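Local coordinates for protein alcohol dehydrogenase (Aeropyrum pernix, PDB 1H2B) that binds zinc and NAD and probably oxidises alcohols as a zinc-dependent alcohol dehydrogenase, at residues Ala18-Leu28 and His66-Leu77. Sequence-based numbering, arbitrary orientation.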
loop_
_atom_site.group_PDB
_atom_site.type_symbol
_atom_site.label_atom_id
_atom_site.label_comp_id
_atom_site.label_asym_id
_atom_site.label_seq_id
_atom_site.Cartn_x
_atom_site.Cartn_y
_atom_site.Cartn_z
ATOM N N ALA B 18 20.710 11.523 -39.894
ATOM C CA ALA B 18 19.848 10.697 -39.029
ATOM C C ALA B 18 19.882 9.211 -39.428
ATOM O O ALA B 18 20.077 8.891 -40.584
ATOM C CB ALA B 18 18.418 11.213 -39.089
ATOM N N ALA B 19 19.632 8.309 -38.475
ATOM C CA ALA B 19 19.506 6.872 -38.783
ATOM C C ALA B 19 18.032 6.509 -38.821
ATOM O O ALA B 19 17.320 6.604 -37.795
ATOM C CB ALA B 19 20.251 6.043 -37.736
ATOM N N ARG B 20 17.537 6.129 -40.010
ATOM C CA ARG B 20 16.095 5.990 -40.212
ATOM C C ARG B 20 15.667 4.641 -40.695
ATOM O O ARG B 20 16.353 4.018 -41.505
ATOM C CB ARG B 20 15.564 7.047 -41.161
ATOM C CG ARG B 20 16.161 8.417 -40.888
ATOM C CD ARG B 20 15.446 9.488 -41.639
ATOM N NE ARG B 20 14.278 9.985 -40.916
ATOM C CZ ARG B 20 13.257 10.601 -41.486
ATOM N NH1 ARG B 20 13.218 10.795 -42.817
ATOM N NH2 ARG B 20 12.272 11.028 -40.737
ATOM N N LEU B 21 14.534 4.205 -40.168
ATOM C CA LEU B 21 13.888 2.968 -40.563
ATOM C C LEU B 21 12.998 3.262 -41.764
ATOM O O LEU B 21 12.016 3.977 -41.634
ATOM C CB LEU B 21 13.035 2.420 -39.404
ATOM C CG LEU B 21 12.468 1.003 -39.503
ATOM C CD1 LEU B 21 11.993 0.600 -38.127
ATOM C CD2 LEU B 21 11.312 0.879 -40.490
ATOM N N HIS B 22 13.359 2.700 -42.923
ATOM C CA HIS B 22 12.520 2.751 -44.132
ATOM C C HIS B 22 11.803 1.446 -44.392
ATOM O O HIS B 22 10.674 1.446 -44.853
ATOM C CB HIS B 22 13.354 3.057 -45.375
ATOM C CG HIS B 22 13.823 4.470 -45.465
ATOM N ND1 HIS B 22 13.275 5.382 -46.341
ATOM C CD2 HIS B 22 14.798 5.130 -44.793
ATOM C CE1 HIS B 22 13.903 6.537 -46.218
ATOM N NE2 HIS B 22 14.828 6.413 -45.282
ATOM N N GLU B 23 12.477 0.338 -44.107
ATOM C CA GLU B 23 11.920 -0.982 -44.319
ATOM C C GLU B 23 12.333 -1.893 -43.181
ATOM O O GLU B 23 13.496 -1.873 -42.762
ATOM C CB GLU B 23 12.445 -1.597 -45.629
ATOM C CG GLU B 23 12.577 -0.645 -46.805
ATOM C CD GLU B 23 13.511 -1.166 -47.884
ATOM O OE1 GLU B 23 14.554 -0.520 -48.146
ATOM O OE2 GLU B 23 13.191 -2.220 -48.478
ATOM N N TYR B 24 11.390 -2.721 -42.753
ATOM C CA TYR B 24 11.634 -3.736 -41.727
ATOM C C TYR B 24 12.580 -4.815 -42.225
ATOM O O TYR B 24 12.620 -5.101 -43.433
ATOM C CB TYR B 24 10.315 -4.322 -41.240
ATOM C CG TYR B 24 9.429 -3.273 -40.611
ATOM C CD1 TYR B 24 8.236 -2.873 -41.195
ATOM C CD2 TYR B 24 9.818 -2.637 -39.421
ATOM C CE1 TYR B 24 7.428 -1.888 -40.607
ATOM C CE2 TYR B 24 9.041 -1.676 -38.847
ATOM C CZ TYR B 24 7.854 -1.284 -39.414
ATOM O OH TYR B 24 7.086 -0.318 -38.812
ATOM N N ASN B 25 13.351 -5.376 -41.289
ATOM C CA ASN B 25 14.335 -6.420 -41.569
ATOM C C ASN B 25 15.442 -6.055 -42.541
ATOM O O ASN B 25 15.990 -6.913 -43.241
ATOM C CB ASN B 25 13.609 -7.711 -41.938
ATOM C CG ASN B 25 12.881 -8.288 -40.764
ATOM O OD1 ASN B 25 13.489 -8.528 -39.705
ATOM N ND2 ASN B 25 11.576 -8.493 -40.909
ATOM N N LYS B 26 15.796 -4.769 -42.527
ATOM C CA LYS B 26 16.915 -4.235 -43.292
ATOM C C LYS B 26 17.709 -3.273 -42.402
ATOM O O LYS B 26 17.164 -2.795 -41.389
ATOM C CB LYS B 26 16.375 -3.545 -44.549
ATOM C CG LYS B 26 16.427 -4.453 -45.792
ATOM C CD LYS B 26 15.158 -4.350 -46.635
ATOM C CE LYS B 26 14.954 -5.595 -47.516
ATOM N NZ LYS B 26 16.164 -5.978 -48.311
ATOM N N PRO B 27 18.966 -2.987 -42.740
ATOM C CA PRO B 27 19.762 -2.013 -41.976
ATOM C C PRO B 27 19.059 -0.644 -41.967
ATOM O O PRO B 27 18.347 -0.294 -42.923
ATOM C CB PRO B 27 21.068 -1.929 -42.769
ATOM C CG PRO B 27 21.112 -3.197 -43.538
ATOM C CD PRO B 27 19.732 -3.545 -43.876
ATOM N N LEU B 28 19.243 0.123 -40.897
ATOM C CA LEU B 28 18.763 1.508 -40.932
ATOM C C LEU B 28 19.560 2.280 -41.982
ATOM O O LEU B 28 20.721 1.944 -42.284
ATOM C CB LEU B 28 18.925 2.186 -39.563
ATOM C CG LEU B 28 18.177 1.437 -38.460
ATOM C CD1 LEU B 28 18.631 2.029 -37.083
ATOM C CD2 LEU B 28 16.653 1.474 -38.614
ATOM N N HIS B 66 4.964 -2.800 -35.504
ATOM C CA HIS B 66 4.178 -2.323 -36.647
ATOM C C HIS B 66 2.670 -2.434 -36.359
ATOM O O HIS B 66 1.956 -1.420 -36.302
ATOM C CB HIS B 66 4.580 -3.108 -37.903
ATOM C CG HIS B 66 3.964 -2.606 -39.179
ATOM N ND1 HIS B 66 3.385 -1.358 -39.302
ATOM C CD2 HIS B 66 3.849 -3.192 -40.397
ATOM C CE1 HIS B 66 2.927 -1.206 -40.532
ATOM N NE2 HIS B 66 3.203 -2.299 -41.219
ATOM N N GLU B 67 2.207 -3.660 -36.122
ATOM C CA GLU B 67 0.818 -3.907 -35.741
ATOM C C GLU B 67 0.287 -2.933 -34.663
ATOM O O GLU B 67 -0.753 -2.306 -34.860
ATOM C CB GLU B 67 0.651 -5.376 -35.317
ATOM C CG GLU B 67 -0.702 -5.742 -34.720
ATOM C CD GLU B 67 -0.852 -7.237 -34.487
ATOM O OE1 GLU B 67 -0.190 -7.781 -33.575
ATOM O OE2 GLU B 67 -1.641 -7.870 -35.217
ATOM N N LEU B 68 1.013 -2.780 -33.552
ATOM C CA LEU B 68 0.506 -2.000 -32.412
ATOM C C LEU B 68 0.557 -0.478 -32.549
ATOM O O LEU B 68 -0.327 0.219 -32.047
ATOM C CB LEU B 68 1.168 -2.427 -31.089
ATOM C CG LEU B 68 0.766 -3.784 -30.472
ATOM C CD1 LEU B 68 1.703 -4.146 -29.330
ATOM C CD2 LEU B 68 -0.680 -3.790 -29.979
ATOM N N LEU B 69 1.597 0.031 -33.208
ATOM C CA LEU B 69 1.828 1.472 -33.267
ATOM C C LEU B 69 1.535 2.063 -34.640
ATOM O O LEU B 69 1.305 3.270 -34.752
ATOM C CB LEU B 69 3.274 1.803 -32.883
ATOM C CG LEU B 69 3.735 1.346 -31.497
ATOM C CD1 LEU B 69 5.182 1.712 -31.340
ATOM C CD2 LEU B 69 2.879 1.923 -30.361
ATOM N N GLN B 70 1.579 1.208 -35.666
ATOM C CA GLN B 70 1.395 1.594 -37.070
ATOM C C GLN B 70 2.016 2.956 -37.444
ATOM O O GLN B 70 1.289 3.879 -37.839
ATOM C CB GLN B 70 -0.111 1.532 -37.456
ATOM N N PRO B 71 3.346 3.080 -37.330
ATOM C CA PRO B 71 4.014 4.365 -37.565
ATOM C C PRO B 71 4.178 4.625 -39.047
ATOM O O PRO B 71 4.245 3.679 -39.839
ATOM C CB PRO B 71 5.402 4.154 -36.949
ATOM C CG PRO B 71 5.667 2.679 -37.149
ATOM C CD PRO B 71 4.318 2.017 -36.985
ATOM N N LYS B 72 4.264 5.895 -39.418
ATOM C CA LYS B 72 4.566 6.248 -40.798
ATOM C C LYS B 72 6.061 6.083 -41.050
ATOM O O LYS B 72 6.881 6.598 -40.290
ATOM C CB LYS B 72 4.108 7.682 -41.086
ATOM C CG LYS B 72 4.407 8.191 -42.496
ATOM C CD LYS B 72 3.921 9.635 -42.670
ATOM C CE LYS B 72 5.071 10.643 -42.548
ATOM N NZ LYS B 72 5.014 11.473 -41.304
ATOM N N LEU B 73 6.401 5.342 -42.104
ATOM C CA LEU B 73 7.790 5.161 -42.541
ATOM C C LEU B 73 8.127 6.151 -43.657
ATOM O O LEU B 73 7.235 6.492 -44.455
ATOM C CB LEU B 73 8.026 3.723 -43.025
ATOM C CG LEU B 73 7.563 2.599 -42.104
ATOM C CD1 LEU B 73 8.061 1.256 -42.605
ATOM C CD2 LEU B 73 8.083 2.856 -40.705
ATOM N N PRO B 74 9.369 6.648 -43.724
ATOM C CA PRO B 74 10.429 6.422 -42.721
ATOM C C PRO B 74 10.365 7.301 -41.474
ATOM O O PRO B 74 9.736 8.368 -41.470
ATOM C CB PRO B 74 11.697 6.793 -43.491
ATOM C CG PRO B 74 11.236 7.841 -44.455
ATOM C CD PRO B 74 9.867 7.447 -44.864
ATOM N N TYR B 75 11.045 6.836 -40.421
ATOM C CA TYR B 75 11.264 7.649 -39.223
ATOM C C TYR B 75 12.572 7.311 -38.552
ATOM O O TYR B 75 13.124 6.215 -38.706
ATOM C CB TYR B 75 10.113 7.541 -38.226
ATOM C CG TYR B 75 9.925 6.217 -37.503
ATOM C CD1 TYR B 75 10.211 6.096 -36.139
ATOM C CD2 TYR B 75 9.401 5.107 -38.165
ATOM C CE1 TYR B 75 9.978 4.891 -35.455
ATOM C CE2 TYR B 75 9.175 3.922 -37.502
ATOM C CZ TYR B 75 9.466 3.811 -36.146
ATOM O OH TYR B 75 9.202 2.612 -35.510
ATOM N N THR B 76 13.069 8.280 -37.789
ATOM C CA THR B 76 14.352 8.170 -37.144
ATOM C C THR B 76 14.178 7.454 -35.802
ATOM O O THR B 76 13.268 7.773 -35.035
ATOM C CB THR B 76 14.839 9.578 -36.873
ATOM O OG1 THR B 76 15.034 10.220 -38.140
ATOM C CG2 THR B 76 16.213 9.593 -36.221
ATOM N N LEU B 77 15.043 6.476 -35.559
ATOM C CA LEU B 77 14.920 5.741 -34.282
ATOM C C LEU B 77 15.697 6.491 -33.197
ATOM O O LEU B 77 16.381 7.495 -33.459
ATOM C CB LEU B 77 15.441 4.301 -34.419
ATOM C CG LEU B 77 14.679 3.318 -35.318
ATOM C CD1 LEU B 77 14.913 1.843 -34.849
ATOM C CD2 LEU B 77 13.246 3.616 -35.644
HETATM O O HOH W 1 7.777 0.082 -36.199
#
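Leu21 and Tyr75 are joined by a reciprocal pair of backbone bonds, Leu21 N to Tyr75 O at 2.9 Å and Tyr75 N to Leu21 O at 3.3 Å, and Leu77 N adds a third rung by donating to Ala19 O. Between these rungs Arg20 faces Thr76 in a non-hydrogen-bonded pair, and here the side chains supply the link: Arg20 NE reaches Thr76 OG1 at 2.9 Å, with the hydroxyl 18° out of the guanidinium plane. A bend at chi3 (86°) turns the guanidinium back over the partner strand, bringing one face above the carbonyl oxygen of Pro74. At the strand end, Pro74, which follows a cis peptide bond, lays its CB 3.5 Å from the centroid of the His22 imidazole, a CH-pi contact only 7° off the ring normal.

Beside Leu21 the contact is apolar. Leu21 meets Leu73 through CD2, 3.8 Å from Leu73 CD2, while its CB packs on Leu77 CD2. The other methyl of Leu73, CD1, lies 3.8 Å from Tyr24 CE1; the same CE1 atom sits over one face of the His66 imidazole, offset toward its rim, the rings meeting obliquely. A single water joins the hydroxyls of Tyr24 and Tyr75, tying the turn after one strand to the other strand.

Farther out, Asp134 OD1 pairs with Arg20 NH2 and accepts from Thr76 N, whereas Glu31 holds His22 NE2. Strand 29-32 flanks strand 17-21 on the side away from 75-76, completing a small antiparallel sheet. Leu77, just beyond strand 75-76, and Tyr75 pack on Leu60 of helix 55-61, close to the zinc ligand His79, within the GroES-like catalytic domain of zinc-containing alcohol dehydrogenases.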